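Side-chain contacts in peroxisomal catalase A (Saccharomyces cerevisiae, PDB 1A4E), which uses heme iron to break hydrogen peroxide down to water and oxygen, probably protecting the cell from peroxide made by peroxisomal oxidases: residues 249-253 against 254-258; 286-290 against 291-295; 337-340 against 341-345; 458-462 against 463-467. All coordinates share one frame; numbering follows the deposited sequence.

Interaction 1 (249-253 against 254-258)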
loop_
_atom_site.group_PDB
_atom_site.type_symbol
_atom_site.label_atom_id
_atom_site.label_comp_id
_atom_site.label_asym_id
_atom_site.label_seq_id
_atom_site.Cartn_x
_atom_site.Cartn_y
_atom_site.Cartn_z
ATOM N N PHE B 249 -19.228 -18.661 -19.275
ATOM C CA PHE B 249 -18.928 -17.743 -20.372
ATOM C C PHE B 249 -19.612 -18.172 -21.661
ATOM O O PHE B 249 -20.281 -17.362 -22.296
ATOM C CB PHE B 249 -17.413 -17.662 -20.638
ATOM C CG PHE B 249 -17.078 -16.501 -21.567
ATOM C CD1 PHE B 249 -16.885 -15.227 -21.020
ATOM C CD2 PHE B 249 -17.016 -16.688 -22.956
ATOM C CE1 PHE B 249 -16.640 -14.141 -21.860
ATOM C CE2 PHE B 249 -16.773 -15.597 -23.787
ATOM C CZ PHE B 249 -16.588 -14.324 -23.240
ATOM N N GLU B 250 -19.447 -19.441 -22.054
ATOM C CA GLU B 250 -20.058 -19.946 -23.270
ATOM C C GLU B 250 -21.573 -20.022 -23.222
ATOM O O GLU B 250 -22.203 -19.767 -24.244
ATOM C CB GLU B 250 -19.509 -21.321 -23.592
ATOM C CG GLU B 250 -18.095 -21.206 -24.139
ATOM C CD GLU B 250 -17.371 -22.523 -24.380
ATOM O OE1 GLU B 250 -17.917 -23.589 -24.084
ATOM O OE2 GLU B 250 -16.235 -22.480 -24.852
ATOM N N ALA B 251 -22.188 -20.328 -22.068
ATOM C CA ALA B 251 -23.640 -20.366 -21.971
ATOM C C ALA B 251 -24.244 -19.008 -22.305
ATOM O O ALA B 251 -25.144 -18.914 -23.139
ATOM C CB ALA B 251 -24.053 -20.756 -20.562
ATOM N N ILE B 252 -23.682 -17.939 -21.723
ATOM C CA ILE B 252 -24.139 -16.577 -21.982
ATOM C C ILE B 252 -23.790 -16.130 -23.403
ATOM O O ILE B 252 -24.584 -15.467 -24.070
ATOM C CB ILE B 252 -23.508 -15.653 -20.899
ATOM C CG1 ILE B 252 -24.101 -16.012 -19.540
ATOM C CG2 ILE B 252 -23.794 -14.181 -21.195
ATOM C CD1 ILE B 252 -23.436 -15.337 -18.334
ATOM N N GLN B 253 -22.615 -16.524 -23.893
ATOM C CA GLN B 253 -22.188 -16.209 -25.249
ATOM C C GLN B 253 -23.107 -16.829 -26.298
ATOM O O GLN B 253 -23.433 -16.192 -27.296
ATOM C CB GLN B 253 -20.768 -16.714 -25.433
ATOM C CG GLN B 253 -20.135 -16.410 -26.777
ATOM C CD GLN B 253 -18.740 -16.990 -26.869
ATOM O OE1 GLN B 253 -18.533 -18.206 -26.867
ATOM N NE2 GLN B 253 -17.752 -16.101 -26.934
ATOM N N ASN B 254 -23.578 -18.055 -26.051
ATOM C CA ASN B 254 -24.459 -18.751 -26.972
ATOM C C ASN B 254 -25.933 -18.470 -26.739
ATOM O O ASN B 254 -26.790 -19.082 -27.379
ATOM C CB ASN B 254 -24.183 -20.250 -26.876
ATOM C CG ASN B 254 -22.812 -20.592 -27.451
ATOM O OD1 ASN B 254 -22.456 -20.158 -28.548
ATOM N ND2 ASN B 254 -21.991 -21.358 -26.733
ATOM N N GLY B 255 -26.244 -17.530 -25.836
ATOM C CA GLY B 255 -27.609 -17.113 -25.578
ATOM C C GLY B 255 -28.391 -17.986 -24.610
ATOM O O GLY B 255 -29.551 -17.691 -24.329
ATOM N N ASN B 256 -27.807 -19.066 -24.091
ATOM C CA ASN B 256 -28.485 -19.926 -23.138
ATOM C C ASN B 256 -28.234 -19.412 -21.715
ATOM O O ASN B 256 -27.462 -19.942 -20.913
ATOM C CB ASN B 256 -27.958 -21.340 -23.384
ATOM C CG ASN B 256 -28.431 -22.369 -22.375
ATOM O OD1 ASN B 256 -27.608 -23.104 -21.829
ATOM N ND2 ASN B 256 -29.728 -22.442 -22.067
ATOM N N TYR B 257 -28.953 -18.324 -21.435
ATOM C CA TYR B 257 -28.839 -17.578 -20.193
ATOM C C TYR B 257 -29.326 -18.330 -18.968
ATOM O O TYR B 257 -30.455 -18.828 -18.975
ATOM C CB TYR B 257 -29.625 -16.279 -20.322
ATOM C CG TYR B 257 -29.218 -15.441 -21.522
ATOM C CD1 TYR B 257 -27.873 -15.336 -21.900
ATOM C CD2 TYR B 257 -30.208 -14.773 -22.239
ATOM C CE1 TYR B 257 -27.519 -14.559 -22.998
ATOM C CE2 TYR B 257 -29.857 -13.995 -23.340
ATOM C CZ TYR B 257 -28.515 -13.895 -23.709
ATOM O OH TYR B 257 -28.161 -13.112 -24.788
ATOM N N PRO B 258 -28.529 -18.467 -17.901
ATOM C CA PRO B 258 -28.955 -19.139 -16.679
ATOM C C PRO B 258 -29.881 -18.287 -15.830
ATOM O O PRO B 258 -29.682 -17.078 -15.700
ATOM C CB PRO B 258 -27.655 -19.490 -15.996
ATOM C CG PRO B 258 -26.737 -18.364 -16.398
ATOM C CD PRO B 258 -27.099 -18.181 -17.865
#
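Asn-254, Ala-251 and Ile-252 bury the most surface where helix 243-253 ends, in a turn that fits a Schellman motif. Asn-256 N reaches back to Ala-251 O at 2.8 Å, a weak, bent bond, while Gly-255 N bonds to Ile-252 O at 3.2 Å from above the carbonyl plane. Gly-255 suits the reversal because its phi is positive (83°), a conformation that glycine adopts without strain. One step earlier, Asn-254 N closes the last ordinary helical bond, 2.8 Å to Glu-250 O. The side chain of Asn-254 stays at the same carbonyl: with CG beside its own backbone N (chi1 -69°), ND2 comes within 3.0 Å of Glu-250 O. The small methyl of Ala-251 lets the chain fold closely over it, CB lying 3.5 Å from Asn-256 O, and Arg-193 touches both residues from outside. Asn-256 then centres an inverse gamma turn that leads toward strand 259-267. Ile-252 sends its two branches to different partners, CG1 to Pro-258 CD at 4.1 Å and CG2 to the ring of Tyr-257. That ring also turns its edge to the helix end, CE1 standing 3.3 Å from Ile-252 O.

Interaction 2 (286-290 against 291-295)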
loop_
_atom_site.group_PDB
_atom_site.type_symbol
_atom_site.label_atom_id
_atom_site.label_comp_id
_atom_site.label_asym_id
_atom_site.label_seq_id
_atom_site.Cartn_x
_atom_site.Cartn_y
_atom_site.Cartn_z
ATOM N N TRP B 286 -34.643 -23.722 8.618
ATOM C CA TRP B 286 -36.044 -23.628 8.986
ATOM C C TRP B 286 -36.826 -24.653 8.169
ATOM O O TRP B 286 -36.620 -24.763 6.953
ATOM C CB TRP B 286 -36.608 -22.238 8.680
ATOM C CG TRP B 286 -35.984 -21.048 9.406
ATOM C CD1 TRP B 286 -35.022 -21.158 10.388
ATOM C CD2 TRP B 286 -36.332 -19.748 9.158
ATOM N NE1 TRP B 286 -34.764 -19.928 10.754
ATOM C CE2 TRP B 286 -35.509 -19.058 10.059
ATOM C CE3 TRP B 286 -37.208 -19.060 8.316
ATOM C CZ2 TRP B 286 -35.555 -17.669 10.131
ATOM C CZ3 TRP B 286 -37.256 -17.666 8.389
ATOM C CH2 TRP B 286 -36.437 -16.981 9.291
ATOM N N PRO B 287 -37.733 -25.425 8.778
ATOM C CA PRO B 287 -38.543 -26.446 8.099
ATOM C C PRO B 287 -39.492 -25.827 7.077
ATOM O O PRO B 287 -40.159 -24.828 7.359
ATOM C CB PRO B 287 -39.262 -27.147 9.228
ATOM C CG PRO B 287 -38.534 -26.724 10.491
ATOM C CD PRO B 287 -38.124 -25.297 10.177
ATOM N N GLN B 288 -39.531 -26.374 5.860
ATOM C CA GLN B 288 -40.400 -25.826 4.822
ATOM C C GLN B 288 -41.876 -26.205 4.902
ATOM O O GLN B 288 -42.706 -25.606 4.213
ATOM C CB GLN B 288 -39.859 -26.222 3.454
ATOM C CG GLN B 288 -38.598 -25.429 3.176
ATOM C CD GLN B 288 -37.949 -25.728 1.842
ATOM O OE1 GLN B 288 -38.591 -26.102 0.861
ATOM N NE2 GLN B 288 -36.637 -25.539 1.791
ATOM N N GLY B 289 -42.222 -27.196 5.742
ATOM C CA GLY B 289 -43.610 -27.581 5.944
ATOM C C GLY B 289 -44.371 -26.443 6.610
ATOM O O GLY B 289 -45.357 -25.923 6.073
ATOM N N GLN B 290 -43.803 -25.979 7.721
ATOM C CA GLN B 290 -44.370 -24.904 8.500
ATOM C C GLN B 290 -44.069 -23.540 7.918
ATOM O O GLN B 290 -44.911 -22.645 8.011
ATOM C CB GLN B 290 -43.831 -24.970 9.911
ATOM C CG GLN B 290 -44.711 -24.172 10.845
ATOM C CD GLN B 290 -44.274 -24.169 12.299
ATOM O OE1 GLN B 290 -44.621 -23.230 13.006
ATOM N NE2 GLN B 290 -43.487 -25.123 12.808
ATOM N N PHE B 291 -42.877 -23.360 7.329
ATOM C CA PHE B 291 -42.462 -22.068 6.786
ATOM C C PHE B 291 -42.148 -22.234 5.308
ATOM O O PHE B 291 -40.996 -22.428 4.918
ATOM C CB PHE B 291 -41.216 -21.544 7.529
ATOM C CG PHE B 291 -41.412 -21.461 9.033
ATOM C CD1 PHE B 291 -42.201 -20.451 9.580
ATOM C CD2 PHE B 291 -40.833 -22.435 9.854
ATOM C CE1 PHE B 291 -42.417 -20.421 10.959
ATOM C CE2 PHE B 291 -41.054 -22.398 11.229
ATOM C CZ PHE B 291 -41.849 -21.390 11.783
ATOM N N PRO B 292 -43.161 -22.193 4.441
ATOM C CA PRO B 292 -43.045 -22.528 3.026
ATOM C C PRO B 292 -42.277 -21.480 2.218
ATOM O O PRO B 292 -42.053 -20.358 2.675
ATOM C CB PRO B 292 -44.475 -22.679 2.567
ATOM C CG PRO B 292 -45.324 -22.572 3.806
ATOM C CD PRO B 292 -44.501 -21.692 4.718
ATOM N N LEU B 293 -41.856 -21.823 0.999
ATOM C CA LEU B 293 -41.156 -20.874 0.151
ATOM C C LEU B 293 -42.161 -19.984 -0.558
ATOM O O LEU B 293 -43.053 -20.462 -1.247
ATOM C CB LEU B 293 -40.300 -21.606 -0.884
ATOM C CG LEU B 293 -39.190 -22.530 -0.392
ATOM C CD1 LEU B 293 -38.331 -22.955 -1.567
ATOM C CD2 LEU B 293 -38.326 -21.819 0.621
ATOM N N ARG B 294 -42.060 -18.685 -0.296
ATOM C CA ARG B 294 -42.906 -17.692 -0.934
ATOM C C ARG B 294 -42.111 -17.093 -2.087
ATOM O O ARG B 294 -40.943 -16.744 -1.897
ATOM C CB ARG B 294 -43.263 -16.650 0.105
ATOM C CG ARG B 294 -44.094 -15.522 -0.462
ATOM C CD ARG B 294 -44.537 -14.567 0.617
ATOM N NE ARG B 294 -45.188 -13.445 -0.027
ATOM C CZ ARG B 294 -45.775 -12.488 0.674
ATOM N NH1 ARG B 294 -45.811 -12.505 1.999
ATOM N NH2 ARG B 294 -46.343 -11.476 0.031
ATOM N N ARG B 295 -42.679 -16.954 -3.290
ATOM C CA ARG B 295 -41.914 -16.467 -4.431
ATOM C C ARG B 295 -41.785 -14.950 -4.524
ATOM O O ARG B 295 -42.708 -14.198 -4.227
ATOM C CB ARG B 295 -42.541 -17.037 -5.706
ATOM C CG ARG B 295 -41.717 -16.825 -6.979
ATOM C CD ARG B 295 -42.121 -17.733 -8.130
ATOM N NE ARG B 295 -43.563 -17.895 -8.204
ATOM C CZ ARG B 295 -44.324 -17.236 -9.067
ATOM N NH1 ARG B 295 -43.823 -16.375 -9.946
ATOM N NH2 ARG B 295 -45.633 -17.410 -9.005
#
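The amide of Gln-290 lies stacked on the ring of Phe-291, the two planes 22° apart, although the residues are adjacent in the chain. Gln-290 is fully extended, with CG opposite its backbone N (chi1 -162°), and runs alongside the phenylalanine. Its CG makes a CH-pi contact over one face, 4.2 Å from the ring centroid, and farther out OE1 reaches CZ at 3.5 Å. A long, flat-ended glutamine suits this exposed place, since its methylenes and amide cover a buried ring. Phe-291 has CG beside its own backbone N (chi1 -55°), which brings the ring next to Pro-287. Pro-287 CD meets the ring edge in plane, 4.0 Å from CD2. Behind this pairing Phe-291 N donates to Pro-287 O at 3.1 Å, an alpha-turn bond. On the other flank, the extended chain of Gln-288 crosses Leu-293 at a slant, bringing OE1 to 3.8 Å from Leu-293 CG. Trp-286 packs on strand 212-221 and, like Phe-291, on Met-267 of strand 259-267. Gln-265 NE2 bonds to the carbonyls of both Trp-286 and Phe-291, fastening the turn to strand 259-267, which lies between strands 212-221 and 294-303 in the antiparallel beta-barrel of the catalase fold.

Interaction 3 (337-340 against 341-345). With HEM (protoporphyrin IX containing Fe), chain I.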
loop_
_atom_site.group_PDB
_atom_site.type_symbol
_atom_site.label_atom_id
_atom_site.label_comp_id
_atom_site.label_asym_id
_atom_site.label_seq_id
_atom_site.Cartn_x
_atom_site.Cartn_y
_atom_site.Cartn_z
ATOM N N ARG B 337 -19.462 -10.176 9.944
ATOM C CA ARG B 337 -19.366 -9.979 8.503
ATOM C C ARG B 337 -19.725 -8.565 8.096
ATOM O O ARG B 337 -19.303 -8.098 7.036
ATOM C CB ARG B 337 -20.291 -10.921 7.755
ATOM C CG ARG B 337 -19.892 -12.374 7.871
ATOM C CD ARG B 337 -20.916 -13.244 7.172
ATOM N NE ARG B 337 -20.713 -13.254 5.735
ATOM C CZ ARG B 337 -21.714 -13.349 4.855
ATOM N NH1 ARG B 337 -22.980 -13.442 5.229
ATOM N NH2 ARG B 337 -21.438 -13.342 3.559
ATOM N N LEU B 338 -20.514 -7.872 8.924
ATOM C CA LEU B 338 -20.856 -6.477 8.696
ATOM C C LEU B 338 -19.612 -5.586 8.778
ATOM O O LEU B 338 -19.593 -4.515 8.173
ATOM C CB LEU B 338 -21.875 -6.067 9.736
ATOM C CG LEU B 338 -23.334 -5.804 9.390
ATOM C CD1 LEU B 338 -23.835 -6.577 8.186
ATOM C CD2 LEU B 338 -24.096 -6.158 10.643
ATOM N N PHE B 339 -18.573 -6.039 9.507
ATOM C CA PHE B 339 -17.295 -5.353 9.599
ATOM C C PHE B 339 -16.308 -5.854 8.553
ATOM O O PHE B 339 -15.746 -5.069 7.801
ATOM C CB PHE B 339 -16.651 -5.553 10.988
ATOM C CG PHE B 339 -15.173 -5.154 11.051
ATOM C CD1 PHE B 339 -14.795 -3.808 10.968
ATOM C CD2 PHE B 339 -14.194 -6.145 11.145
ATOM C CE1 PHE B 339 -13.444 -3.463 10.973
ATOM C CE2 PHE B 339 -12.844 -5.790 11.148
ATOM C CZ PHE B 339 -12.470 -4.450 11.062
ATOM N N SER B 340 -16.086 -7.168 8.533
ATOM C CA SER B 340 -15.018 -7.773 7.754
ATOM C C SER B 340 -14.863 -7.514 6.276
ATOM O O SER B 340 -13.729 -7.373 5.822
ATOM C CB SER B 340 -15.059 -9.275 7.916
ATOM O OG SER B 340 -14.617 -9.589 9.220
ATOM N N TYR B 341 -15.959 -7.444 5.520
ATOM C CA TYR B 341 -15.848 -7.318 4.081
ATOM C C TYR B 341 -15.399 -5.936 3.643
ATOM O O TYR B 341 -14.412 -5.846 2.919
ATOM C CB TYR B 341 -17.186 -7.668 3.440
ATOM C CG TYR B 341 -17.541 -9.146 3.503
ATOM C CD1 TYR B 341 -17.779 -9.756 4.739
ATOM C CD2 TYR B 341 -17.628 -9.891 2.328
ATOM C CE1 TYR B 341 -18.099 -11.108 4.806
ATOM C CE2 TYR B 341 -17.952 -11.246 2.391
ATOM C CZ TYR B 341 -18.182 -11.852 3.633
ATOM O OH TYR B 341 -18.468 -13.205 3.709
ATOM N N ALA B 342 -16.046 -4.856 4.106
ATOM C CA ALA B 342 -15.674 -3.496 3.728
ATOM C C ALA B 342 -14.238 -3.160 4.131
ATOM O O ALA B 342 -13.539 -2.436 3.422
ATOM C CB ALA B 342 -16.616 -2.514 4.396
ATOM N N ASP B 343 -13.792 -3.749 5.254
ATOM C CA ASP B 343 -12.434 -3.627 5.755
ATOM C C ASP B 343 -11.446 -4.319 4.820
ATOM O O ASP B 343 -10.368 -3.793 4.540
ATOM C CB ASP B 343 -12.367 -4.248 7.143
ATOM C CG ASP B 343 -10.978 -4.221 7.772
ATOM O OD1 ASP B 343 -10.487 -3.146 8.096
ATOM O OD2 ASP B 343 -10.378 -5.276 7.944
ATOM N N ALA B 344 -11.816 -5.514 4.340
ATOM C CA ALA B 344 -10.982 -6.252 3.408
ATOM C C ALA B 344 -10.873 -5.475 2.105
ATOM O O ALA B 344 -9.804 -5.444 1.505
ATOM C CB ALA B 344 -11.584 -7.613 3.110
ATOM N N HIS B 345 -11.943 -4.778 1.698
ATOM C CA HIS B 345 -11.961 -4.001 0.465
ATOM C C HIS B 345 -11.016 -2.812 0.533
ATOM O O HIS B 345 -10.365 -2.481 -0.457
ATOM C CB HIS B 345 -13.370 -3.477 0.178
ATOM C CG HIS B 345 -14.461 -4.533 0.038
ATOM N ND1 HIS B 345 -15.765 -4.360 0.218
ATOM C CD2 HIS B 345 -14.259 -5.858 -0.279
ATOM C CE1 HIS B 345 -16.352 -5.518 0.028
ATOM N NE2 HIS B 345 -15.438 -6.412 -0.269
HETATM C CHA HEM I . -15.799 -13.613 0.949
HETATM C CHB HEM I . -15.221 -12.906 5.658
HETATM C CHC HEM I . -18.719 -16.054 6.535
HETATM C CHD HEM I . -19.928 -15.917 1.882
HETATM C C1A HEM I . -15.229 -13.272 2.163
HETATM C C2A HEM I . -14.170 -12.293 2.312
HETATM C C3A HEM I . -14.067 -12.027 3.637
HETATM C C4A HEM I . -15.035 -12.869 4.297
HETATM C CMA HEM I . -13.179 -10.996 4.318
HETATM C CAA HEM I . -13.391 -11.635 1.188
HETATM C CBA HEM I . -13.937 -10.242 0.964
HETATM C CGA HEM I . -13.237 -9.450 -0.118
HETATM O O1A HEM I . -12.012 -9.361 -0.140
HETATM O O2A HEM I . -13.948 -8.896 -0.942
HETATM C C1B HEM I . -16.150 -13.686 6.310
HETATM C C2B HEM I . -16.246 -13.787 7.747
HETATM C C3B HEM I . -17.173 -14.768 8.014
HETATM C C4B HEM I . -17.639 -15.220 6.711
HETATM C CMB HEM I . -15.412 -12.941 8.704
HETATM C CAB HEM I . -17.621 -15.289 9.235
HETATM C CBB HEM I . -17.411 -14.742 10.584
HETATM C C1C HEM I . -19.379 -16.274 5.344
HETATM C C2C HEM I . -20.682 -16.892 5.250
HETATM C C3C HEM I . -21.067 -16.799 3.944
HETATM C C4C HEM I . -19.980 -16.134 3.249
HETATM C CMC HEM I . -21.459 -17.467 6.432
HETATM C CAC HEM I . -22.268 -17.192 3.373
HETATM C CBC HEM I . -23.553 -16.676 3.793
HETATM C C1D HEM I . -18.892 -15.292 1.213
HETATM C C2D HEM I . -18.839 -15.099 -0.214
HETATM C C3D HEM I . -17.667 -14.479 -0.470
HETATM C C4D HEM I . -17.006 -14.280 0.792
HETATM C CMD HEM I . -19.899 -15.487 -1.235
HETATM C CAD HEM I . -17.119 -14.113 -1.836
HETATM C CBD HEM I . -17.519 -12.741 -2.329
HETATM C CGD HEM I . -16.970 -12.510 -3.724
HETATM O O1D HEM I . -17.319 -13.253 -4.631
HETATM O O2D HEM I . -16.177 -11.597 -3.918
HETATM N NA HEM I . -15.775 -13.600 3.391
HETATM N NB HEM I . -17.021 -14.544 5.680
HETATM N NC HEM I . -18.974 -15.771 4.126
HETATM N ND HEM I . -17.769 -14.773 1.830
HETATM FE FE HEM I . -17.361 -14.708 3.749
HETATM O O HOH W 1 -18.713 -5.635 5.508
#
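The proximal heme site of the catalase is built on helix 332-348, where Tyr-341 supplies the axial ligand and Arg-337, one turn earlier, supports it. Tyr-341 OH binds the iron at 1.9 Å, and one face of its ring looks obliquely onto the porphyrin near C4A. Arg-337 runs alongside in the same direction and grips the ligand oxygen side-on: NE and NH2 each donate to Tyr-341 OH at 3.0 Å. The oxygen lies only 2° out of the guanidinium plane, while guanidinium and tyrosine ring stand 72° apart. A bend in the arginine chain (chi3 80°) sets the group in place, with one face against heme C3C. NH2 has a second partner in Val-127 O, which helps to fix its rotation. An alanine here would take away both N-H donors, and the ligand oxygen would probably be left without them and the tyrosine freer to shift under the heme. Farther along, His-345 NE2 makes a weak 3.0 Å bond to propionate oxygen O2A of the heme. A water ties the turn together, donating to Arg-337 O and accepting from Ala-342 N at 3.1 Å. Away from the heme, Asp-343 lays CB over the face of Phe-339, 4.2 Å from the ring centroid, and its carboxylate pairs with Asn-46 and Arg-47 of the second subunit. Two N-H groups directed at one iron-bound oxygen probably draw on its electron density and so moderate how strongly tyrosine donates to the metal.

Interaction 4 (458-462 against 463-467)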
loop_
_atom_site.group_PDB
_atom_site.type_symbol
_atom_site.label_atom_id
_atom_site.label_comp_id
_atom_site.label_asym_id
_atom_site.label_seq_id
_atom_site.Cartn_x
_atom_site.Cartn_y
_atom_site.Cartn_z
ATOM N N GLU B 458 -8.845 -40.830 4.975
ATOM C CA GLU B 458 -7.771 -41.793 4.790
ATOM C C GLU B 458 -6.379 -41.187 4.973
ATOM O O GLU B 458 -5.485 -41.796 5.564
ATOM C CB GLU B 458 -7.987 -42.379 3.395
ATOM C CG GLU B 458 -6.985 -43.364 2.820
ATOM C CD GLU B 458 -5.783 -42.695 2.169
ATOM O OE1 GLU B 458 -5.950 -42.079 1.112
ATOM O OE2 GLU B 458 -4.694 -42.779 2.735
ATOM N N GLY B 459 -6.218 -39.950 4.489
ATOM C CA GLY B 459 -4.961 -39.227 4.578
ATOM C C GLY B 459 -4.679 -38.612 5.945
ATOM O O GLY B 459 -3.762 -37.796 6.067
ATOM N N ALA B 460 -5.430 -38.966 6.993
ATOM C CA ALA B 460 -5.200 -38.414 8.316
ATOM C C ALA B 460 -4.567 -39.405 9.286
ATOM O O ALA B 460 -4.485 -40.610 9.054
ATOM C CB ALA B 460 -6.517 -37.930 8.908
ATOM N N CYS B 461 -4.103 -38.813 10.389
ATOM C CA CYS B 461 -3.471 -39.468 11.526
ATOM C C CYS B 461 -4.482 -40.379 12.233
ATOM O O CYS B 461 -5.652 -39.999 12.330
ATOM C CB CYS B 461 -2.939 -38.325 12.413
ATOM S SG CYS B 461 -2.915 -38.507 14.213
ATOM N N PRO B 462 -4.122 -41.585 12.707
ATOM C CA PRO B 462 -5.035 -42.563 13.307
ATOM C C PRO B 462 -5.949 -42.113 14.449
ATOM O O PRO B 462 -7.118 -42.506 14.460
ATOM C CB PRO B 462 -4.107 -43.699 13.694
ATOM C CG PRO B 462 -2.766 -43.030 13.873
ATOM C CD PRO B 462 -2.764 -42.117 12.663
ATOM N N GLN B 463 -5.466 -41.294 15.402
ATOM C CA GLN B 463 -6.314 -40.798 16.487
ATOM C C GLN B 463 -7.303 -39.717 16.021
ATOM O O GLN B 463 -8.381 -39.582 16.602
ATOM C CB GLN B 463 -5.447 -40.243 17.650
ATOM C CG GLN B 463 -4.416 -39.159 17.310
ATOM C CD GLN B 463 -4.150 -38.156 18.430
ATOM O OE1 GLN B 463 -4.728 -37.064 18.446
ATOM N NE2 GLN B 463 -3.269 -38.463 19.379
ATOM N N ILE B 464 -6.966 -38.945 14.968
ATOM C CA ILE B 464 -7.875 -37.967 14.381
ATOM C C ILE B 464 -8.930 -38.712 13.564
ATOM O O ILE B 464 -10.102 -38.331 13.607
ATOM C CB ILE B 464 -7.053 -36.963 13.505
ATOM C CG1 ILE B 464 -6.394 -35.978 14.452
ATOM C CG2 ILE B 464 -7.914 -36.202 12.503
ATOM C CD1 ILE B 464 -5.521 -34.904 13.787
ATOM N N GLN B 465 -8.550 -39.789 12.855
ATOM C CA GLN B 465 -9.493 -40.609 12.099
ATOM C C GLN B 465 -10.528 -41.233 13.017
ATOM O O GLN B 465 -11.706 -41.291 12.672
ATOM C CB GLN B 465 -8.812 -41.753 11.380
ATOM C CG GLN B 465 -7.887 -41.373 10.254
ATOM C CD GLN B 465 -7.297 -42.603 9.594
ATOM O OE1 GLN B 465 -6.719 -43.464 10.255
ATOM N NE2 GLN B 465 -7.438 -42.720 8.271
ATOM N N GLN B 466 -10.097 -41.673 14.206
ATOM C CA GLN B 466 -11.004 -42.269 15.161
ATOM C C GLN B 466 -12.025 -41.246 15.628
ATOM O O GLN B 466 -13.199 -41.586 15.772
ATOM C CB GLN B 466 -10.219 -42.821 16.356
ATOM C CG GLN B 466 -11.080 -43.661 17.315
ATOM C CD GLN B 466 -11.929 -44.723 16.613
ATOM O OE1 GLN B 466 -11.434 -45.559 15.851
ATOM N NE2 GLN B 466 -13.245 -44.679 16.828
ATOM N N ARG B 467 -11.593 -39.989 15.806
ATOM C CA ARG B 467 -12.498 -38.916 16.198
ATOM C C ARG B 467 -13.515 -38.551 15.125
ATOM O O ARG B 467 -14.620 -38.099 15.439
ATOM C CB ARG B 467 -11.733 -37.666 16.531
ATOM C CG ARG B 467 -10.764 -37.830 17.667
ATOM C CD ARG B 467 -10.322 -36.432 17.954
ATOM N NE ARG B 467 -8.921 -36.375 18.303
ATOM C CZ ARG B 467 -8.263 -35.219 18.233
ATOM N NH1 ARG B 467 -8.869 -34.086 17.841
ATOM N NH2 ARG B 467 -6.973 -35.208 18.564
#
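Backbone bonds first join Cys-461 and Pro-462 to the residues that follow. Cys-461 O accepts Gln-465 N at 3.0 Å in a straight bond and Ile-464 N in a weak one, and Pro-462 O takes Gln-466 N at 3.1 Å. Among van der Waals contacts, Ala-460 CB touches Gln-465 CG at 3.9 Å and also meets Ile-464 CG2, while Cys-461 SG lies 3.5 Å from Gln-463 CG. That sulfur contact depends on Gln-463 holding CG between its backbone N and carbonyl carbon (chi1 55°). The whole is the N-terminus of helix 462-473, with Cys-461 at the N-cap position and Pro-462 in the first turn, where the missing N-H of proline costs no helical bond. Cys-461 N is hydrogen-bonded to Asp-161 OD1 of helix 160-168, on which Ala-460 and Ile-464 also pack. Among polar side chains, Gln-465, its chain extended beyond CG, reaches back across the loop, and NE2 hydrogen-bonds to Val-457 O at the end of the preceding helix. A leucine in its place would lack that amide, and Val-457 O would probably lose this donor. Gln-463 OE1 accepts Arg-467 NH2 at 2.9 Å, while Arg-467 NH1 forms a salt bridge with Asp-165.

In the fold
Interaction 3 is the buried one, the closest of the four to the centre of the chain, and it alone touches the heme; interactions 1 and 2 are partly buried, and interaction 4 lies at the surface. Interactions 1 and 2 both border the antiparallel sheet: 254-258 leads into strand 259-267, and 291-295 begins its neighbour, strand 294-303. Even so, their nearest atoms are about 14 Å apart. Interactions 1 and 4 are ends of two different helices, the C-terminus of 243-253 and the N-terminus of 462-473, held mainly by backbone bonds. Interaction 2 adds side-chain stacking to a single backbone bond, and interaction 3, in mid-helix, relies on charged and metal-bound groups. Interaction 4 belongs to the C-terminal helical part.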